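Local coordinates for 2-hydroxy-3-oxopropionate reductase (Polaromonas sp. JS666, PDB 4DLL), which probably catalyses the reversible NAD(P)-dependent reduction of 2-hydroxy-3-oxopropionate (tartronate semialdehyde) to glycerate, at residues A[92-97]-A[121-126]; A[100-105]-A[132-137]. One frame throughout, in Å; residues are numbered along the deposited sequence.

Interaction 1. Residues A[92-97]-A[121-126]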
ATOM      1  N   VAL A  92     -29.058 -11.916  -1.277  1.00 29.35           N
ATOM      2  CA  VAL A  92     -27.770 -11.372  -0.881  1.00 29.11           C
ATOM      3  C   VAL A  92     -27.675 -11.301   0.639  1.00 30.39           C
ATOM      4  O   VAL A  92     -28.410 -10.517   1.256  1.00 31.17           O
ATOM      5  CB  VAL A  92     -27.572  -9.972  -1.472  1.00 28.85           C
ATOM      6  CG1 VAL A  92     -26.183  -9.454  -1.176  1.00 26.49           C
ATOM      7  CG2 VAL A  92     -27.827 -10.001  -2.992  1.00 26.88           C
ATOM      8  N   SER A  93     -26.799 -12.123   1.236  1.00 31.17           N
ATOM      9  CA  SER A  93     -26.420 -11.950   2.671  1.00 33.52           C
ATOM     10  C   SER A  93     -25.351 -10.864   2.992  1.00 33.72           C
ATOM     11  O   SER A  93     -24.239 -10.865   2.480  1.00 32.81           O
ATOM     12  CB  SER A  93     -26.033 -13.299   3.323  1.00 33.06           C
ATOM     13  OG  SER A  93     -25.150 -13.093   4.426  1.00 37.25           O
HETATM   14  N   MSE A  94     -25.695  -9.956   3.898  1.00 35.86           N
HETATM   15  CA  MSE A  94     -24.763  -8.965   4.392  1.00 38.53           C
HETATM   16  C   MSE A  94     -24.668  -9.112   5.915  1.00 40.77           C
HETATM   17  O   MSE A  94     -24.606  -8.144   6.704  1.00 42.33           O
HETATM   18  CB  MSE A  94     -25.219  -7.589   3.955  1.00 38.03           C
HETATM   19  CG  MSE A  94     -25.110  -7.434   2.433  1.00 41.33           C
HETATM   20 SE   MSE A  94     -25.788  -5.728   1.929  0.80 54.58          SE
HETATM   21  CE  MSE A  94     -25.354  -5.629   0.004  1.00 43.65           C
ATOM     22  N   LEU A  95     -24.670 -10.358   6.324  1.00 41.73           N
ATOM     23  CA  LEU A  95     -24.635 -10.689   7.710  1.00 42.40           C
ATOM     24  C   LEU A  95     -23.186 -10.624   8.250  1.00 43.59           C
ATOM     25  O   LEU A  95     -22.246 -10.410   7.499  1.00 44.41           O
ATOM     26  CB  LEU A  95     -25.258 -12.069   7.880  1.00 41.96           C
ATOM     27  CG  LEU A  95     -26.670 -12.135   7.362  1.00 40.38           C
ATOM     28  CD1 LEU A  95     -27.136 -13.559   7.268  1.00 39.92           C
ATOM     29  CD2 LEU A  95     -27.559 -11.353   8.293  1.00 43.00           C
ATOM     30  N   GLU A  96     -23.027 -10.807   9.561  1.00 45.00           N
ATOM     31  CA  GLU A  96     -21.757 -10.529  10.258  1.00 45.94           C
ATOM     32  C   GLU A  96     -20.703 -11.602  10.070  1.00 45.26           C
ATOM     33  O   GLU A  96     -19.564 -11.305   9.699  1.00 45.35           O
ATOM     34  CB  GLU A  96     -21.978 -10.378  11.780  1.00 46.72           C
ATOM     35  CG  GLU A  96     -22.596  -9.050  12.233  1.00 50.40           C
ATOM     36  CD  GLU A  96     -24.151  -9.056  12.224  1.00 56.08           C
ATOM     37  OE1 GLU A  96     -24.745 -10.166  12.129  1.00 55.43           O
ATOM     38  OE2 GLU A  96     -24.758  -7.942  12.314  1.00 57.70           O
ATOM     39  N   ASN A  97     -21.082 -12.837  10.376  1.00 43.88           N
ATOM     40  CA  ASN A  97     -20.140 -13.919  10.413  1.00 43.21           C
ATOM     41  C   ASN A  97     -20.809 -15.234  10.058  1.00 42.55           C
ATOM     42  O   ASN A  97     -22.032 -15.301   9.803  1.00 42.31           O
ATOM     43  CB  ASN A  97     -19.512 -14.027  11.811  1.00 43.04           C
ATOM     44  CG  ASN A  97     -20.552 -14.252  12.911  1.00 43.03           C
ATOM     45  OD1 ASN A  97     -21.396 -15.157  12.828  1.00 43.30           O
ATOM     46  ND2 ASN A  97     -20.502 -13.415  13.931  1.00 39.86           N
ATOM     47  N   LEU A 121     -25.864 -15.097  -2.728  1.00 32.09           N
ATOM     48  CA  LEU A 121     -24.622 -14.330  -2.790  1.00 33.57           C
ATOM     49  C   LEU A 121     -24.218 -14.045  -1.374  1.00 33.72           C
ATOM     50  O   LEU A 121     -24.921 -13.296  -0.688  1.00 34.90           O
ATOM     51  CB  LEU A 121     -24.839 -13.003  -3.541  1.00 32.06           C
ATOM     52  CG  LEU A 121     -24.413 -12.960  -5.022  1.00 35.79           C
ATOM     53  CD1 LEU A 121     -24.881 -14.136  -5.818  1.00 38.59           C
ATOM     54  CD2 LEU A 121     -24.840 -11.687  -5.713  1.00 35.00           C
ATOM     55  N   ASP A 122     -23.113 -14.638  -0.926  1.00 35.02           N
ATOM     56  CA  ASP A 122     -22.582 -14.301   0.384  1.00 36.81           C
ATOM     57  C   ASP A 122     -21.484 -13.261   0.319  1.00 36.80           C
ATOM     58  O   ASP A 122     -20.410 -13.496  -0.227  1.00 35.12           O
ATOM     59  CB  ASP A 122     -22.155 -15.515   1.212  1.00 37.10           C
ATOM     60  CG  ASP A 122     -22.157 -15.189   2.718  1.00 43.58           C
ATOM     61  OD1 ASP A 122     -22.041 -13.965   3.062  1.00 46.64           O
ATOM     62  OD2 ASP A 122     -22.320 -16.122   3.558  1.00 48.93           O
HETATM   63  N   MSE A 123     -21.831 -12.091   0.850  1.00 39.39           N
HETATM   64  CA  MSE A 123     -20.946 -10.939   0.990  1.00 42.12           C
HETATM   65  C   MSE A 123     -20.407 -10.849   2.383  1.00 43.05           C
HETATM   66  O   MSE A 123     -19.403 -10.216   2.584  1.00 45.75           O
HETATM   67  CB  MSE A 123     -21.692  -9.650   0.729  1.00 41.41           C
HETATM   68  CG  MSE A 123     -22.226  -9.596  -0.650  1.00 43.81           C
HETATM   69 SE   MSE A 123     -22.554  -7.736  -1.138  1.00 51.40          SE
HETATM   70  CE  MSE A 123     -21.886  -7.969  -3.114  1.00 28.78           C
ATOM     71  N   ALA A 124     -21.068 -11.443   3.357  1.00 45.52           N
ATOM     72  CA  ALA A 124     -20.490 -11.518   4.728  1.00 47.31           C
ATOM     73  C   ALA A 124     -18.975 -11.944   4.720  1.00 48.19           C
ATOM     74  O   ALA A 124     -18.508 -12.623   3.800  1.00 48.85           O
ATOM     75  CB  ALA A 124     -21.299 -12.464   5.536  1.00 47.07           C
ATOM     76  N   SER A 125     -18.181 -11.503   5.692  1.00 49.65           N
ATOM     77  CA  SER A 125     -16.824 -12.073   5.838  1.00 50.04           C
ATOM     78  C   SER A 125     -16.972 -13.399   6.622  1.00 49.74           C
ATOM     79  O   SER A 125     -17.579 -13.450   7.702  1.00 50.73           O
ATOM     80  CB  SER A 125     -15.798 -11.080   6.476  1.00 51.48           C
ATOM     81  OG  SER A 125     -15.145 -10.239   5.495  1.00 49.69           O
ATOM     82  N   ILE A 126     -16.448 -14.471   6.035  1.00 48.37           N
ATOM     83  CA  ILE A 126     -16.812 -15.849   6.402  1.00 46.52           C
ATOM     84  C   ILE A 126     -15.641 -16.673   5.895  1.00 44.48           C
ATOM     85  O   ILE A 126     -15.026 -16.276   4.899  1.00 44.21           O
ATOM     86  CB  ILE A 126     -18.201 -16.212   5.741  1.00 47.18           C
ATOM     87  CG1 ILE A 126     -19.300 -16.157   6.788  1.00 47.72           C
ATOM     88  CG2 ILE A 126     -18.257 -17.589   5.086  1.00 46.21           C
ATOM     89  CD1 ILE A 126     -20.563 -16.861   6.345  1.00 50.36           C
TER

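Interaction 2. Residues A[100-105]-A[132-137]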
ATOM      1  N   VAL A 100     -23.969 -16.710  12.325  1.00 40.75           N
ATOM      2  CA  VAL A 100     -25.197 -15.986  11.967  1.00 41.15           C
ATOM      3  C   VAL A 100     -25.690 -16.463  10.608  1.00 40.62           C
ATOM      4  O   VAL A 100     -26.882 -16.756  10.451  1.00 39.37           O
ATOM      5  CB  VAL A 100     -24.988 -14.424  11.990  1.00 41.42           C
ATOM      6  CG1 VAL A 100     -26.299 -13.657  11.754  1.00 42.03           C
ATOM      7  CG2 VAL A 100     -24.384 -13.972  13.312  1.00 42.45           C
ATOM      8  N   VAL A 101     -24.774 -16.576   9.637  1.00 41.59           N
ATOM      9  CA  VAL A 101     -25.181 -17.020   8.303  1.00 42.20           C
ATOM     10  C   VAL A 101     -25.793 -18.424   8.361  1.00 43.12           C
ATOM     11  O   VAL A 101     -26.868 -18.631   7.819  1.00 43.90           O
ATOM     12  CB  VAL A 101     -24.076 -16.900   7.237  1.00 42.38           C
ATOM     13  CG1 VAL A 101     -24.471 -17.688   5.971  1.00 41.03           C
ATOM     14  CG2 VAL A 101     -23.893 -15.473   6.857  1.00 42.20           C
ATOM     15  N   GLN A 102     -25.139 -19.352   9.065  1.00 44.55           N
ATOM     16  CA  GLN A 102     -25.617 -20.716   9.262  1.00 44.53           C
ATOM     17  C   GLN A 102     -27.020 -20.714   9.849  1.00 44.55           C
ATOM     18  O   GLN A 102     -27.906 -21.395   9.344  1.00 43.55           O
ATOM     19  CB  GLN A 102     -24.642 -21.459  10.182  1.00 45.93           C
ATOM     20  CG  GLN A 102     -25.239 -22.658  11.019  1.00 48.84           C
ATOM     21  CD  GLN A 102     -24.811 -24.031  10.519  1.00 55.16           C
ATOM     22  OE1 GLN A 102     -23.738 -24.193   9.915  1.00 56.40           O
ATOM     23  NE2 GLN A 102     -25.645 -25.042  10.792  1.00 58.66           N
ATOM     24  N   ASP A 103     -27.198 -19.942  10.925  1.00 44.94           N
ATOM     25  CA  ASP A 103     -28.452 -19.884  11.656  1.00 45.66           C
ATOM     26  C   ASP A 103     -29.571 -19.402  10.740  1.00 44.70           C
ATOM     27  O   ASP A 103     -30.535 -20.137  10.466  1.00 44.17           O
ATOM     28  CB  ASP A 103     -28.326 -18.958  12.865  1.00 46.78           C
ATOM     29  CG  ASP A 103     -29.510 -19.077  13.805  1.00 50.34           C
ATOM     30  OD1 ASP A 103     -29.435 -19.900  14.748  1.00 54.95           O
ATOM     31  OD2 ASP A 103     -30.534 -18.384  13.583  1.00 54.13           O
ATOM     32  N   VAL A 104     -29.426 -18.186  10.229  1.00 43.64           N
ATOM     33  CA  VAL A 104     -30.367 -17.670   9.215  1.00 42.76           C
ATOM     34  C   VAL A 104     -30.729 -18.649   8.060  1.00 43.05           C
ATOM     35  O   VAL A 104     -31.912 -18.856   7.753  1.00 42.03           O
ATOM     36  CB  VAL A 104     -29.921 -16.303   8.662  1.00 42.11           C
ATOM     37  CG1 VAL A 104     -30.947 -15.779   7.656  1.00 39.68           C
ATOM     38  CG2 VAL A 104     -29.803 -15.331   9.804  1.00 40.55           C
ATOM     39  N   LEU A 105     -29.713 -19.255   7.447  1.00 43.44           N
ATOM     40  CA  LEU A 105     -29.946 -20.142   6.323  1.00 44.53           C
ATOM     41  C   LEU A 105     -30.689 -21.398   6.763  1.00 46.80           C
ATOM     42  O   LEU A 105     -31.633 -21.836   6.108  1.00 47.89           O
ATOM     43  CB  LEU A 105     -28.608 -20.537   5.682  1.00 43.91           C
ATOM     44  CG  LEU A 105     -28.074 -19.754   4.462  1.00 39.58           C
ATOM     45  CD1 LEU A 105     -26.729 -20.343   4.053  1.00 36.11           C
ATOM     46  CD2 LEU A 105     -29.051 -19.853   3.324  1.00 29.36           C
ATOM     47  N   ARG A 132     -17.340 -22.969   1.464  1.00 32.92           N
ATOM     48  CA  ARG A 132     -17.465 -24.265   0.743  1.00 34.56           C
ATOM     49  C   ARG A 132     -18.576 -25.178   1.329  1.00 34.34           C
ATOM     50  O   ARG A 132     -19.338 -25.791   0.568  1.00 33.83           O
ATOM     51  CB  ARG A 132     -16.113 -25.034   0.608  1.00 35.66           C
ATOM     52  CG  ARG A 132     -15.009 -24.332  -0.236  1.00 38.05           C
ATOM     53  CD  ARG A 132     -13.728 -25.166  -0.337  1.00 40.02           C
ATOM     54  NE  ARG A 132     -13.224 -25.562   0.979  1.00 40.39           N
ATOM     55  CZ  ARG A 132     -12.300 -24.909   1.707  1.00 41.19           C
ATOM     56  NH1 ARG A 132     -11.713 -23.790   1.266  1.00 35.06           N
ATOM     57  NH2 ARG A 132     -11.942 -25.409   2.905  1.00 39.64           N
ATOM     58  N   ASP A 133     -18.632 -25.249   2.667  1.00 34.19           N
ATOM     59  CA  ASP A 133     -19.686 -25.903   3.456  1.00 34.84           C
ATOM     60  C   ASP A 133     -21.105 -25.392   3.124  1.00 34.60           C
ATOM     61  O   ASP A 133     -22.036 -26.181   2.864  1.00 32.76           O
ATOM     62  CB  ASP A 133     -19.320 -25.751   4.943  1.00 35.95           C
ATOM     63  CG  ASP A 133     -20.355 -26.326   5.920  1.00 40.80           C
ATOM     64  OD1 ASP A 133     -20.899 -27.433   5.682  1.00 43.93           O
ATOM     65  OD2 ASP A 133     -20.578 -25.691   6.997  1.00 45.23           O
ATOM     66  N   HIS A 134     -21.287 -24.072   3.093  1.00 35.35           N
ATOM     67  CA  HIS A 134     -22.589 -23.478   2.707  1.00 34.34           C
ATOM     68  C   HIS A 134     -22.919 -23.728   1.250  1.00 33.02           C
ATOM     69  O   HIS A 134     -24.055 -24.016   0.901  1.00 31.58           O
ATOM     70  CB  HIS A 134     -22.629 -21.968   3.008  1.00 35.18           C
ATOM     71  CG  HIS A 134     -22.482 -21.659   4.446  1.00 33.93           C
ATOM     72  ND1 HIS A 134     -22.310 -20.381   4.915  1.00 35.52           N
ATOM     73  CD2 HIS A 134     -22.420 -22.474   5.532  1.00 38.04           C
ATOM     74  CE1 HIS A 134     -22.168 -20.409   6.229  1.00 35.53           C
ATOM     75  NE2 HIS A 134     -22.233 -21.662   6.633  1.00 37.93           N
ATOM     76  N   ALA A 135     -21.917 -23.656   0.401  1.00 33.07           N
ATOM     77  CA  ALA A 135     -22.097 -23.973  -1.008  1.00 33.05           C
ATOM     78  C   ALA A 135     -22.537 -25.458  -1.211  1.00 35.10           C
ATOM     79  O   ALA A 135     -23.415 -25.741  -2.049  1.00 33.79           O
ATOM     80  CB  ALA A 135     -20.807 -23.688  -1.723  1.00 33.01           C
ATOM     81  N   ALA A 136     -21.972 -26.393  -0.404  1.00 35.83           N
ATOM     82  CA  ALA A 136     -22.370 -27.824  -0.489  1.00 36.94           C
ATOM     83  C   ALA A 136     -23.841 -28.029  -0.049  1.00 38.01           C
ATOM     84  O   ALA A 136     -24.610 -28.628  -0.813  1.00 38.30           O
ATOM     85  CB  ALA A 136     -21.383 -28.754   0.314  1.00 35.89           C
ATOM     86  N   ARG A 137     -24.232 -27.498   1.133  1.00 38.54           N
ATOM     87  CA  ARG A 137     -25.610 -27.635   1.630  1.00 40.10           C
ATOM     88  C   ARG A 137     -26.631 -27.063   0.656  1.00 39.96           C
ATOM     89  O   ARG A 137     -27.569 -27.761   0.254  1.00 40.00           O
ATOM     90  CB  ARG A 137     -25.843 -26.976   2.986  1.00 39.76           C
ATOM     91  CG  ARG A 137     -24.741 -27.111   3.972  1.00 44.90           C
ATOM     92  CD  ARG A 137     -24.850 -28.257   4.910  1.00 50.20           C
ATOM     93  NE  ARG A 137     -25.846 -28.011   5.962  1.00 54.38           N
ATOM     94  CZ  ARG A 137     -25.628 -27.335   7.098  1.00 55.57           C
ATOM     95  NH1 ARG A 137     -24.440 -26.783   7.364  1.00 55.11           N
ATOM     96  NH2 ARG A 137     -26.619 -27.201   7.976  1.00 55.71           N
TER

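Interaction 1. Residues A[92-97]-A[121-126]
S93 and L121 join two neighbouring parallel strands of the Rossmann-type domain where both run out at their C-terminal ends. The N-H of S93 meets L121 O at 2.9 Å. The carbonyl of the same residue, S93 O, accepts the N-H of M123 (3.2 Å) and, weakly, that of A124, as strand 119-122 gives way to loop. M123, a selenomethionine, leans back over the strand ends: its CB lies 3.3 Å from S93 O, CG meets V92 CG1, and SE touches both V92 CG1 and, at 3.7 Å, CE of selenomethionine M94. With chi1 near -62° its CG stands beside the backbone N, which turns the chain back toward V92, and the two selenomethionine chains run alongside one another in a common direction. Beyond the strands, I126 CG1 packs 3.7 Å from N97 C, just where the N97 side chain caps helix 98-107 through V100 N. Cutting I126 back to alanine removes CG1 and CD1 and would probably open a gap beside the N97 backbone. The hydrogen bonds between the two segments are all main-chain, with selenium, methyl and methylene groups adding apolar packing, while S93 OG and D122 OD1 hold the turns after the strands through weak bonds to L95 N and A124 N of their own segments.

Interaction 2. Residues A[100-105]-A[132-137]
With CG of H134 beside its backbone N (chi1 -62°), the imidazole is carried off helix 132-137 toward helix 100-105, where V101 holds CG1 anti to its own N and meets it. This methyl is 3.6 Å from H134 CE1 and equally near ND1, approaching the ring obliquely. L105 CD1 is a looser neighbour, 4.5 Å from H134 CG, and the backbone N of Q102 lies 4.2 Å from H134 CE1. No hydrogen bond crosses between the helices, and ND1, buried here, has no partner in the model. The two segments run almost parallel, their axes 11° apart and 11.6 Å at closest approach, as expected of helices of successive beta-alpha-beta crossovers on one side of a Rossmann-type sheet. H134 spans most of the gap to V101. Toward the outside, the Q102 amide comes to the guanidinium of R137, with NE2 at the edge of that group and 3.7 Å from NH2, and Q102 OE1 equally far from R137 NH1; this is a loose contact and not a hydrogen bond, the two planes 48° apart. R137 also makes a cation-pi contact with F106, and a long salt bridge of 4.0 Å joins its NH1 to D133 OD1.

Overall arrangement
Interactions 1 and 2 are successive layers of the same parallel beta-alpha-beta units: strand 90-93 leads into helix 98-107 and strand 119-122 into helix 128-140, so each contact pairs one element from each unit. Their centres are 10 Å apart, and V101 joins them. While its CG1 meets H134 in interaction 2, it also lies 3.6 Å from D122 OD2, and V101 CG2 is 3.6 Å from S93 OG; I126 CD1 packs at 3.6 Å from V101 CB. From interaction 1, M94 reaches residues of a probable GxGxxG dinucleotide-binding turn, and the E96 side chain, paired with R62, is about 5 Å from a sulfate that probably came from the crystallisation liquor but may mark a pocket.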